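Local coordinates for capsular polysaccharide export system protein KpsC (Thermosulfurimonas dismutans, PDB 6MGD) that probably transfers beta-linked Kdo through a 2,7 linkage, helping to build the conserved glycolipid anchor of Gram-negative bacterial capsules, at residues R122-R125 / V126-L129; L181-S184 / V185-N189; T243-F246 / G247-A250; I282-S285 / L286-V290. One frame throughout, in Å; residues are numbered along the deposited sequence.

Contact 1: residues R122-R125 / V126-L129; sequences RAQR and VIEL
With CG anti to its own carbonyl carbon (chi1 -59°) and the chain bent again at chi2 and chi3, Arg125 bends round the outer surface of helix 117-132 until its guanidinium draws alongside Glu128, whose chain runs out extended beyond CG. This is an i to i+3 salt bridge on the surface of an alpha-helix, a local pairing on one turn. NH1 of Arg125 meets OE1 of Glu128 at 2.5 Å, the carboxylate arriving at the edge of the guanidinium and near its plane. The two flat groups stand 86° apart, so the bridge is made chiefly through one oxygen and not as a flat, two-pronged pair; OE2 of Glu128 lies farther from NH1 of Arg125, at 3.5 Å, and has a long, weak ion pair with Arg132. An alanine in place of Glu128 would probably leave the guanidinium of Arg125 without its acidic mate and set its bent chain free to turn.

Away from this pair the helix is mostly apolar and turned to the protein. Ile127 packs on Leu286 and Val290 of helix 286-296, while Val126 and Leu129 meet helix 311-322, where Glu312 also takes Arg122 in a salt bridge. The segment thus joins two helices of the GT-B-type fold through its apolar flank and the Arg122 bridge, while the Arg125-Glu128 pair lies on the surface. Beneath these side chains runs the regular i to i+4 backbone bonding, and on the turn that carries the surface pair Leu129 N gives its hydrogen to Arg125 O at 2.8 Å.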
loop_
_atom_site.group_PDB
_atom_site.type_symbol
_atom_site.label_atom_id
_atom_site.label_comp_id
_atom_site.label_asym_id
_atom_site.label_seq_id
_atom_site.Cartn_x
_atom_site.Cartn_y
_atom_site.Cartn_z
ATOM N N ARG A 122 -3.962 -6.422 -19.686
ATOM C CA ARG A 122 -4.671 -6.673 -18.436
ATOM C C ARG A 122 -4.622 -5.456 -17.522
ATOM O O ARG A 122 -5.627 -5.103 -16.895
ATOM C CB ARG A 122 -4.073 -7.887 -17.729
ATOM C CG ARG A 122 -4.141 -9.181 -18.514
ATOM C CD ARG A 122 -3.332 -10.245 -17.803
ATOM N NE ARG A 122 -3.566 -10.207 -16.361
ATOM C CZ ARG A 122 -2.760 -10.753 -15.458
ATOM N NH1 ARG A 122 -1.657 -11.378 -15.845
ATOM N NH2 ARG A 122 -3.054 -10.669 -14.168
ATOM N N ALA A 123 -3.459 -4.804 -17.433
ATOM C CA ALA A 123 -3.339 -3.613 -16.599
ATOM C C ALA A 123 -4.314 -2.531 -17.041
ATOM O O ALA A 123 -4.923 -1.854 -16.206
ATOM C CB ALA A 123 -1.903 -3.090 -16.632
ATOM N N GLN A 124 -4.481 -2.356 -18.354
ATOM C CA GLN A 124 -5.449 -1.381 -18.840
ATOM C C GLN A 124 -6.878 -1.820 -18.547
ATOM O O GLN A 124 -7.740 -0.978 -18.270
ATOM C CB GLN A 124 -5.256 -1.143 -20.336
ATOM C CG GLN A 124 -6.087 0.008 -20.876
ATOM C CD GLN A 124 -5.901 1.282 -20.069
ATOM O OE1 GLN A 124 -4.776 1.685 -19.771
ATOM N NE2 GLN A 124 -7.009 1.916 -19.703
ATOM N N ARG A 125 -7.146 -3.128 -18.596
ATOM C CA ARG A 125 -8.468 -3.627 -18.234
ATOM C C ARG A 125 -8.741 -3.436 -16.746
ATOM O O ARG A 125 -9.865 -3.098 -16.354
ATOM C CB ARG A 125 -8.597 -5.102 -18.619
ATOM C CG ARG A 125 -8.395 -5.392 -20.106
ATOM C CD ARG A 125 -9.707 -5.403 -20.877
ATOM N NE ARG A 125 -10.405 -4.122 -20.816
ATOM C CZ ARG A 125 -10.190 -3.112 -21.653
ATOM N NH1 ARG A 125 -10.874 -1.984 -21.522
ATOM N NH2 ARG A 125 -9.291 -3.227 -22.620
ATOM N N VAL A 126 -7.725 -3.645 -15.903
ATOM C CA VAL A 126 -7.909 -3.487 -14.463
ATOM C C VAL A 126 -8.153 -2.025 -14.111
ATOM O O VAL A 126 -8.960 -1.710 -13.229
ATOM C CB VAL A 126 -6.697 -4.063 -13.705
ATOM C CG1 VAL A 126 -6.784 -3.735 -12.220
ATOM C CG2 VAL A 126 -6.612 -5.567 -13.911
ATOM N N ILE A 127 -7.463 -1.110 -14.797
ATOM C CA ILE A 127 -7.682 0.316 -14.565
ATOM C C ILE A 127 -9.115 0.693 -14.919
ATOM O O ILE A 127 -9.811 1.359 -14.144
ATOM C CB ILE A 127 -6.661 1.151 -15.360
ATOM C CG1 ILE A 127 -5.259 0.980 -14.767
ATOM C CG2 ILE A 127 -7.061 2.617 -15.379
ATOM C CD1 ILE A 127 -4.162 1.615 -15.595
ATOM N N GLU A 128 -9.579 0.257 -16.093
ATOM C CA GLU A 128 -10.951 0.544 -16.499
ATOM C C GLU A 128 -11.954 -0.102 -15.551
ATOM O O GLU A 128 -12.981 0.500 -15.216
ATOM C CB GLU A 128 -11.179 0.070 -17.936
ATOM C CG GLU A 128 -11.678 1.158 -18.870
ATOM C CD GLU A 128 -11.967 0.642 -20.264
ATOM O OE1 GLU A 128 -11.005 0.437 -21.042
ATOM O OE2 GLU A 128 -13.158 0.431 -20.577
ATOM N N LEU A 129 -11.667 -1.327 -15.098
ATOM C CA LEU A 129 -12.565 -2.007 -14.169
ATOM C C LEU A 129 -12.693 -1.242 -12.857
ATOM O O LEU A 129 -13.798 -1.092 -12.322
ATOM C CB LEU A 129 -12.071 -3.429 -13.903
ATOM C CG LEU A 129 -12.651 -4.573 -14.732
ATOM C CD1 LEU A 129 -12.020 -5.887 -14.306
ATOM C CD2 LEU A 129 -14.163 -4.628 -14.583
#

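Contact 2: residues L181-S184 / V185-N189; sequences LLKS and VREHN
Leu181 and Val185 form the tightly packed side of this last stretch of helix 178-188: CD1 of Leu181 crosses to CG2 of Val185 at 3.8 Å, and CG2 of Val185 also comes within 3.1 Å of Leu181 O. The opposite character appears at Lys183 and Glu187, whose chains run side by side on the outer surface. Their charged ends, NZ of Lys183 and OE2 of Glu187, stay 4.0 Å apart, beyond a salt bridge, so the attraction is probably a loose one.

The C-terminal turn, with His188 out at the surface, is nevertheless closed by side chains bonding back to carbonyls. With CG anti to its carbonyl carbon (chi1 -69°), His188 donates from ND1 to Ser184 O at 2.7 Å in a nearly straight bond (174°) lying in the ring plane. The backbone N of His188 reaches the same oxygen from the other face of the carbonyl plane, at 3.3 Å. Asn189 ND2 turns back to Val185 O at 2.9 Å, on a lone pair.

The inner side rests on the parallel sheet of a GT-B-type, Rossmann-like domain: Leu181, Leu182 and Val185 meet Val158 of strand 155-159, Val185 and Arg186 reach Ile194 of strand 193-197, and Asn189 lies against His240 of strand 238-241.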
loop_
_atom_site.group_PDB
_atom_site.type_symbol
_atom_site.label_atom_id
_atom_site.label_comp_id
_atom_site.label_asym_id
_atom_site.label_seq_id
_atom_site.Cartn_x
_atom_site.Cartn_y
_atom_site.Cartn_z
ATOM N N LEU A 181 1.673 17.616 7.729
ATOM C CA LEU A 181 1.249 17.444 6.345
ATOM C C LEU A 181 0.338 18.585 5.915
ATOM O O LEU A 181 0.593 19.251 4.904
ATOM C CB LEU A 181 0.547 16.097 6.172
ATOM C CG LEU A 181 -0.073 15.857 4.792
ATOM C CD1 LEU A 181 0.984 15.962 3.701
ATOM C CD2 LEU A 181 -0.772 14.506 4.742
ATOM N N LEU A 182 -0.725 18.836 6.685
ATOM C CA LEU A 182 -1.631 19.933 6.367
ATOM C C LEU A 182 -0.900 21.269 6.367
ATOM O O LEU A 182 -1.193 22.145 5.544
ATOM C CB LEU A 182 -2.796 19.955 7.354
ATOM C CG LEU A 182 -3.847 18.867 7.139
ATOM C CD1 LEU A 182 -4.918 18.931 8.216
ATOM C CD2 LEU A 182 -4.464 19.009 5.758
ATOM N N LYS A 183 0.055 21.441 7.284
ATOM C CA LYS A 183 0.898 22.632 7.260
ATOM C C LYS A 183 1.669 22.721 5.950
ATOM O O LYS A 183 1.583 23.720 5.230
ATOM C CB LYS A 183 1.858 22.621 8.450
ATOM C CG LYS A 183 1.290 23.223 9.721
ATOM C CD LYS A 183 2.293 23.141 10.864
ATOM C CE LYS A 183 3.660 23.666 10.445
ATOM N NZ LYS A 183 3.597 25.073 9.959
ATOM N N SER A 184 2.413 21.663 5.617
ATOM C CA SER A 184 3.214 21.668 4.398
ATOM C C SER A 184 2.354 21.810 3.148
ATOM O O SER A 184 2.790 22.421 2.166
ATOM C CB SER A 184 4.052 20.393 4.319
ATOM O OG SER A 184 4.815 20.365 3.127
ATOM N N VAL A 185 1.139 21.252 3.158
ATOM C CA VAL A 185 0.258 21.384 2.000
ATOM C C VAL A 185 -0.128 22.842 1.789
ATOM O O VAL A 185 -0.132 23.341 0.656
ATOM C CB VAL A 185 -0.987 20.490 2.161
ATOM C CG1 VAL A 185 -2.031 20.837 1.109
ATOM C CG2 VAL A 185 -0.610 19.022 2.051
ATOM N N ARG A 186 -0.448 23.552 2.873
ATOM C CA ARG A 186 -0.858 24.944 2.734
ATOM C C ARG A 186 0.312 25.832 2.327
ATOM O O ARG A 186 0.138 26.763 1.532
ATOM C CB ARG A 186 -1.490 25.448 4.031
ATOM C CG ARG A 186 -1.819 26.933 4.000
ATOM C CD ARG A 186 -3.219 27.232 4.514
ATOM N NE ARG A 186 -4.267 26.626 3.693
ATOM C CZ ARG A 186 -4.734 27.153 2.565
ATOM N NH1 ARG A 186 -4.238 28.295 2.108
ATOM N NH2 ARG A 186 -5.693 26.539 1.887
ATOM N N GLU A 187 1.512 25.564 2.853
ATOM C CA GLU A 187 2.660 26.399 2.510
ATOM C C GLU A 187 2.954 26.344 1.016
ATOM O O GLU A 187 3.314 27.358 0.408
ATOM C CB GLU A 187 3.896 25.976 3.309
ATOM C CG GLU A 187 3.694 25.822 4.816
ATOM C CD GLU A 187 3.578 27.139 5.567
ATOM O OE1 GLU A 187 2.872 28.056 5.095
ATOM O OE2 GLU A 187 4.195 27.253 6.648
ATOM N N HIS A 188 2.798 25.167 0.404
ATOM C CA HIS A 188 3.031 25.034 -1.027
ATOM C C HIS A 188 1.847 25.502 -1.864
ATOM O O HIS A 188 2.018 25.755 -3.061
ATOM C CB HIS A 188 3.366 23.580 -1.374
ATOM C CG HIS A 188 4.695 23.124 -0.854
ATOM N ND1 HIS A 188 4.870 22.637 0.423
ATOM C CD2 HIS A 188 5.916 23.086 -1.439
ATOM C CE1 HIS A 188 6.140 22.316 0.602
ATOM N NE2 HIS A 188 6.796 22.579 -0.514
ATOM N N ASN A 189 0.661 25.629 -1.268
ATOM C CA ASN A 189 -0.547 26.039 -1.991
ATOM C C ASN A 189 -1.295 27.074 -1.163
ATOM O O ASN A 189 -2.253 26.755 -0.448
ATOM C CB ASN A 189 -1.433 24.831 -2.305
ATOM C CG ASN A 189 -0.663 23.707 -2.971
ATOM O OD1 ASN A 189 -0.433 23.726 -4.180
ATOM N ND2 ASN A 189 -0.259 22.718 -2.182
#

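Contact 3: residues T243-F246 / G247-A250; sequences TSLF and GFEA
Leu245 lays its CD1 methyl alongside the base of Phe248, 4.0 Å from CB and 4.1 Å from CD2 of that phenylalanine. Three residues apart, the two leave the helix start on the same flank, and their like torsions, each CG anti to the backbone N (chi1 -175° for Leu245), keep the chains alongside. There Phe264 serves both: it touches Leu245 and meets the ring of Phe248 edge-to-face, while Leu289 and Leu294 of helix 286-296 also pack on Phe248.

On another flank Phe246 and Glu249 pass each other at a slant. OE1 of Glu249 comes within 4.1 Å of CE2 of Phe246, and ring and carboxylate planes stand 86° apart; Ile233 of helix 230-233 touches both residues.

These side chains flank the beginning of helix 246-253, which follows strand 238-241 through a short loop, a strand-to-helix step of the parallel sheet in this GT-B-type fold. Ser244 caps the entry: its OG accepts from Phe246 N at 3.2 Å, and its carbonyl oxygen takes Gly247 N at 3.1 Å from above the carbonyl plane, 57° out of it. That same oxygen is also bonded by the hydroxyl of Tyr265. One residue on, Leu245 O is shared by two amides, Glu249 N at 3.3 Å and Phe248 N in a weak bond. The next carbonyl, Phe246 O, receives Ala250 N at 3.0 Å.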
loop_
_atom_site.group_PDB
_atom_site.type_symbol
_atom_site.label_atom_id
_atom_site.label_comp_id
_atom_site.label_asym_id
_atom_site.label_seq_id
_atom_site.Cartn_x
_atom_site.Cartn_y
_atom_site.Cartn_z
ATOM N N THR A 243 1.871 9.105 2.735
ATOM C CA THR A 243 2.147 7.769 2.214
ATOM C C THR A 243 0.869 6.958 2.022
ATOM O O THR A 243 0.927 5.724 1.983
ATOM C CB THR A 243 3.103 6.994 3.127
ATOM O OG1 THR A 243 2.468 6.752 4.388
ATOM C CG2 THR A 243 4.399 7.762 3.343
ATOM N N SER A 244 -0.279 7.616 1.897
ATOM C CA SER A 244 -1.551 6.908 1.902
ATOM C C SER A 244 -1.753 6.111 0.618
ATOM O O SER A 244 -1.451 6.583 -0.482
ATOM C CB SER A 244 -2.704 7.891 2.087
ATOM O OG SER A 244 -3.928 7.203 2.268
ATOM N N LEU A 245 -2.271 4.889 0.770
ATOM C CA LEU A 245 -2.728 4.114 -0.378
ATOM C C LEU A 245 -3.820 4.849 -1.149
ATOM O O LEU A 245 -4.022 4.582 -2.339
ATOM C CB LEU A 245 -3.234 2.748 0.093
ATOM C CG LEU A 245 -3.658 1.715 -0.949
ATOM C CD1 LEU A 245 -2.483 1.344 -1.840
ATOM C CD2 LEU A 245 -4.234 0.481 -0.263
ATOM N N PHE A 246 -4.522 5.768 -0.481
ATOM C CA PHE A 246 -5.496 6.637 -1.131
ATOM C C PHE A 246 -4.923 7.288 -2.386
ATOM O O PHE A 246 -5.634 7.471 -3.380
ATOM C CB PHE A 246 -5.950 7.699 -0.128
ATOM C CG PHE A 246 -7.242 8.368 -0.476
ATOM C CD1 PHE A 246 -7.249 9.585 -1.136
ATOM C CD2 PHE A 246 -8.453 7.798 -0.114
ATOM C CE1 PHE A 246 -8.438 10.213 -1.446
ATOM C CE2 PHE A 246 -9.646 8.422 -0.422
ATOM C CZ PHE A 246 -9.639 9.630 -1.087
ATOM N N GLY A 247 -3.631 7.636 -2.360
ATOM C CA GLY A 247 -3.012 8.271 -3.511
ATOM C C GLY A 247 -2.822 7.342 -4.694
ATOM O O GLY A 247 -2.838 7.788 -5.845
ATOM N N PHE A 248 -2.626 6.046 -4.437
ATOM C CA PHE A 248 -2.571 5.086 -5.533
ATOM C C PHE A 248 -3.936 4.919 -6.190
ATOM O O PHE A 248 -4.020 4.700 -7.404
ATOM C CB PHE A 248 -2.048 3.739 -5.032
ATOM C CG PHE A 248 -1.982 2.673 -6.093
ATOM C CD1 PHE A 248 -1.301 2.897 -7.279
ATOM C CD2 PHE A 248 -2.583 1.441 -5.893
ATOM C CE1 PHE A 248 -1.234 1.914 -8.252
ATOM C CE2 PHE A 248 -2.515 0.453 -6.861
ATOM C CZ PHE A 248 -1.840 0.691 -8.040
ATOM N N GLU A 249 -5.011 5.023 -5.404
ATOM C CA GLU A 249 -6.352 4.984 -5.973
ATOM C C GLU A 249 -6.623 6.222 -6.816
ATOM O O GLU A 249 -7.288 6.139 -7.856
ATOM C CB GLU A 249 -7.389 4.854 -4.857
ATOM C CG GLU A 249 -8.828 4.894 -5.333
ATOM C CD GLU A 249 -9.823 4.665 -4.208
ATOM O OE1 GLU A 249 -9.749 5.380 -3.188
ATOM O OE2 GLU A 249 -10.673 3.762 -4.344
ATOM N N ALA A 250 -6.114 7.380 -6.386
ATOM C CA ALA A 250 -6.300 8.601 -7.162
ATOM C C ALA A 250 -5.591 8.511 -8.506
ATOM O O ALA A 250 -6.092 9.022 -9.515
ATOM C CB ALA A 250 -5.802 9.809 -6.368
#

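Contact 4: residues I282-S285 / L286-V290; sequences IKLS and LQELV
Glu288 turns back onto Ser285 to complete a capping box at the start of helix 286-296, with Ser285 as its N-cap. Its CB sits 3.5 Å from Ser285 O. With CG anti to the carbonyl carbon (chi1 -56°), the chain then heads toward the preceding loop, and CG passes 3.2 Å from Ser285 OG. CD lies 3.7 Å from the CD2 methyl of Leu284. The two oxygens at the tip part company: OE1 is bridged by Arg113 and lies against that same methyl, while OE2 takes the hydrogen of Ser285 N at 2.9 Å, from above the carboxylate plane.

The reciprocal half of the box is slacker, a weak bond of 3.3 Å from Glu288 N to Ser285 OG. An alanine at Glu288 would probably leave Ser285 N without its acceptor and Arg113 without its bridging charge, loosening the entry to the helix.

Beyond the cap the helix packs inward: Val290 rests on Ala123 of helix 117-132, and Leu286 and Leu289 both meet Leu251 of helix 246-253. In the loop before it, Lys283 curls forward over the backbone, its NZ donating to Leu284 O at 2.9 Å.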
loop_
_atom_site.group_PDB
_atom_site.type_symbol
_atom_site.label_atom_id
_atom_site.label_comp_id
_atom_site.label_asym_id
_atom_site.label_seq_id
_atom_site.Cartn_x
_atom_site.Cartn_y
_atom_site.Cartn_z
ATOM N N ILE A 282 13.507 5.758 -12.443
ATOM C CA ILE A 282 12.751 5.307 -13.606
ATOM C C ILE A 282 11.448 6.085 -13.713
ATOM O O ILE A 282 10.783 6.366 -12.707
ATOM C CB ILE A 282 12.497 3.791 -13.513
ATOM C CG1 ILE A 282 13.794 3.058 -13.154
ATOM C CG2 ILE A 282 11.927 3.257 -14.817
ATOM C CD1 ILE A 282 14.925 3.280 -14.145
ATOM N N LYS A 283 11.086 6.446 -14.942
ATOM C CA LYS A 283 9.801 7.061 -15.247
ATOM C C LYS A 283 8.873 5.987 -15.806
ATOM O O LYS A 283 9.172 5.385 -16.842
ATOM C CB LYS A 283 9.968 8.210 -16.242
ATOM C CG LYS A 283 8.664 8.831 -16.720
ATOM C CD LYS A 283 7.967 9.573 -15.597
ATOM C CE LYS A 283 6.659 10.196 -16.061
ATOM N NZ LYS A 283 5.686 9.171 -16.533
ATOM N N LEU A 284 7.762 5.742 -15.118
ATOM C CA LEU A 284 6.832 4.683 -15.481
ATOM C C LEU A 284 5.511 5.261 -15.974
ATOM O O LEU A 284 5.177 6.422 -15.721
ATOM C CB LEU A 284 6.568 3.752 -14.293
ATOM C CG LEU A 284 7.709 2.855 -13.809
ATOM C CD1 LEU A 284 7.260 2.045 -12.605
ATOM C CD2 LEU A 284 8.184 1.940 -14.924
ATOM N N SER A 285 4.763 4.429 -16.689
ATOM C CA SER A 285 3.391 4.740 -17.059
ATOM C C SER A 285 2.438 4.092 -16.062
ATOM O O SER A 285 2.811 3.199 -15.298
ATOM C CB SER A 285 3.086 4.266 -18.483
ATOM O OG SER A 285 2.931 2.858 -18.530
ATOM N N LEU A 286 1.188 4.559 -16.074
ATOM C CA LEU A 286 0.200 4.024 -15.141
ATOM C C LEU A 286 -0.006 2.528 -15.338
ATOM O O LEU A 286 -0.262 1.804 -14.368
ATOM C CB LEU A 286 -1.126 4.772 -15.292
ATOM C CG LEU A 286 -2.208 4.438 -14.262
ATOM C CD1 LEU A 286 -1.730 4.769 -12.859
ATOM C CD2 LEU A 286 -3.507 5.167 -14.576
ATOM N N GLN A 287 0.115 2.042 -16.577
ATOM C CA GLN A 287 -0.037 0.613 -16.827
ATOM C C GLN A 287 1.133 -0.178 -16.257
ATOM O O GLN A 287 0.940 -1.266 -15.702
ATOM C CB GLN A 287 -0.182 0.357 -18.326
ATOM C CG GLN A 287 -1.422 0.979 -18.938
ATOM C CD GLN A 287 -1.386 0.968 -20.451
ATOM O OE1 GLN A 287 -0.551 0.298 -21.059
ATOM N NE2 GLN A 287 -2.290 1.719 -21.069
ATOM N N GLU A 288 2.355 0.345 -16.391
ATOM C CA GLU A 288 3.507 -0.322 -15.794
ATOM C C GLU A 288 3.362 -0.408 -14.280
ATOM O O GLU A 288 3.643 -1.451 -13.680
ATOM C CB GLU A 288 4.797 0.408 -16.173
ATOM C CG GLU A 288 5.010 0.560 -17.674
ATOM C CD GLU A 288 6.307 1.272 -18.015
ATOM O OE1 GLU A 288 7.367 0.610 -18.027
ATOM O OE2 GLU A 288 6.267 2.495 -18.263
ATOM N N LEU A 289 2.909 0.680 -13.650
ATOM C CA LEU A 289 2.689 0.675 -12.207
ATOM C C LEU A 289 1.638 -0.359 -11.819
ATOM O O LEU A 289 1.846 -1.163 -10.904
ATOM C CB LEU A 289 2.266 2.070 -11.742
ATOM C CG LEU A 289 2.696 2.589 -10.363
ATOM C CD1 LEU A 289 1.656 3.560 -9.807
ATOM C CD2 LEU A 289 2.978 1.470 -9.367
ATOM N N VAL A 290 0.500 -0.354 -12.517
ATOM C CA VAL A 290 -0.589 -1.268 -12.185
ATOM C C VAL A 290 -0.177 -2.713 -12.439
ATOM O O VAL A 290 -0.413 -3.594 -11.601
ATOM C CB VAL A 290 -1.856 -0.883 -12.971
ATOM C CG1 VAL A 290 -2.893 -1.998 -12.906
ATOM C CG2 VAL A 290 -2.430 0.419 -12.427
#

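Overall arrangement
The four contacts follow one another along the chain as separate local turns, all within the part of it that belongs to the capsule polysaccharide biosynthesis family. Helix 286-296 of contact 4 is the hub: it packs against contact 1 on helix 117-132, their centres about 13 Å apart, and against contact 3 on helix 246-253, with centres about 15 Å apart. Contacts 1 and 3 do not touch. Contact 2 stands apart, its centre about 33 Å from that of contact 1, yet shares the six-stranded parallel sheet with contact 3, through strand 238-241. The set thus runs from that Rossmann-like sheet to the packed helices 117-132, 246-253 and 286-296, consistent with a GT-B glycosyltransferase.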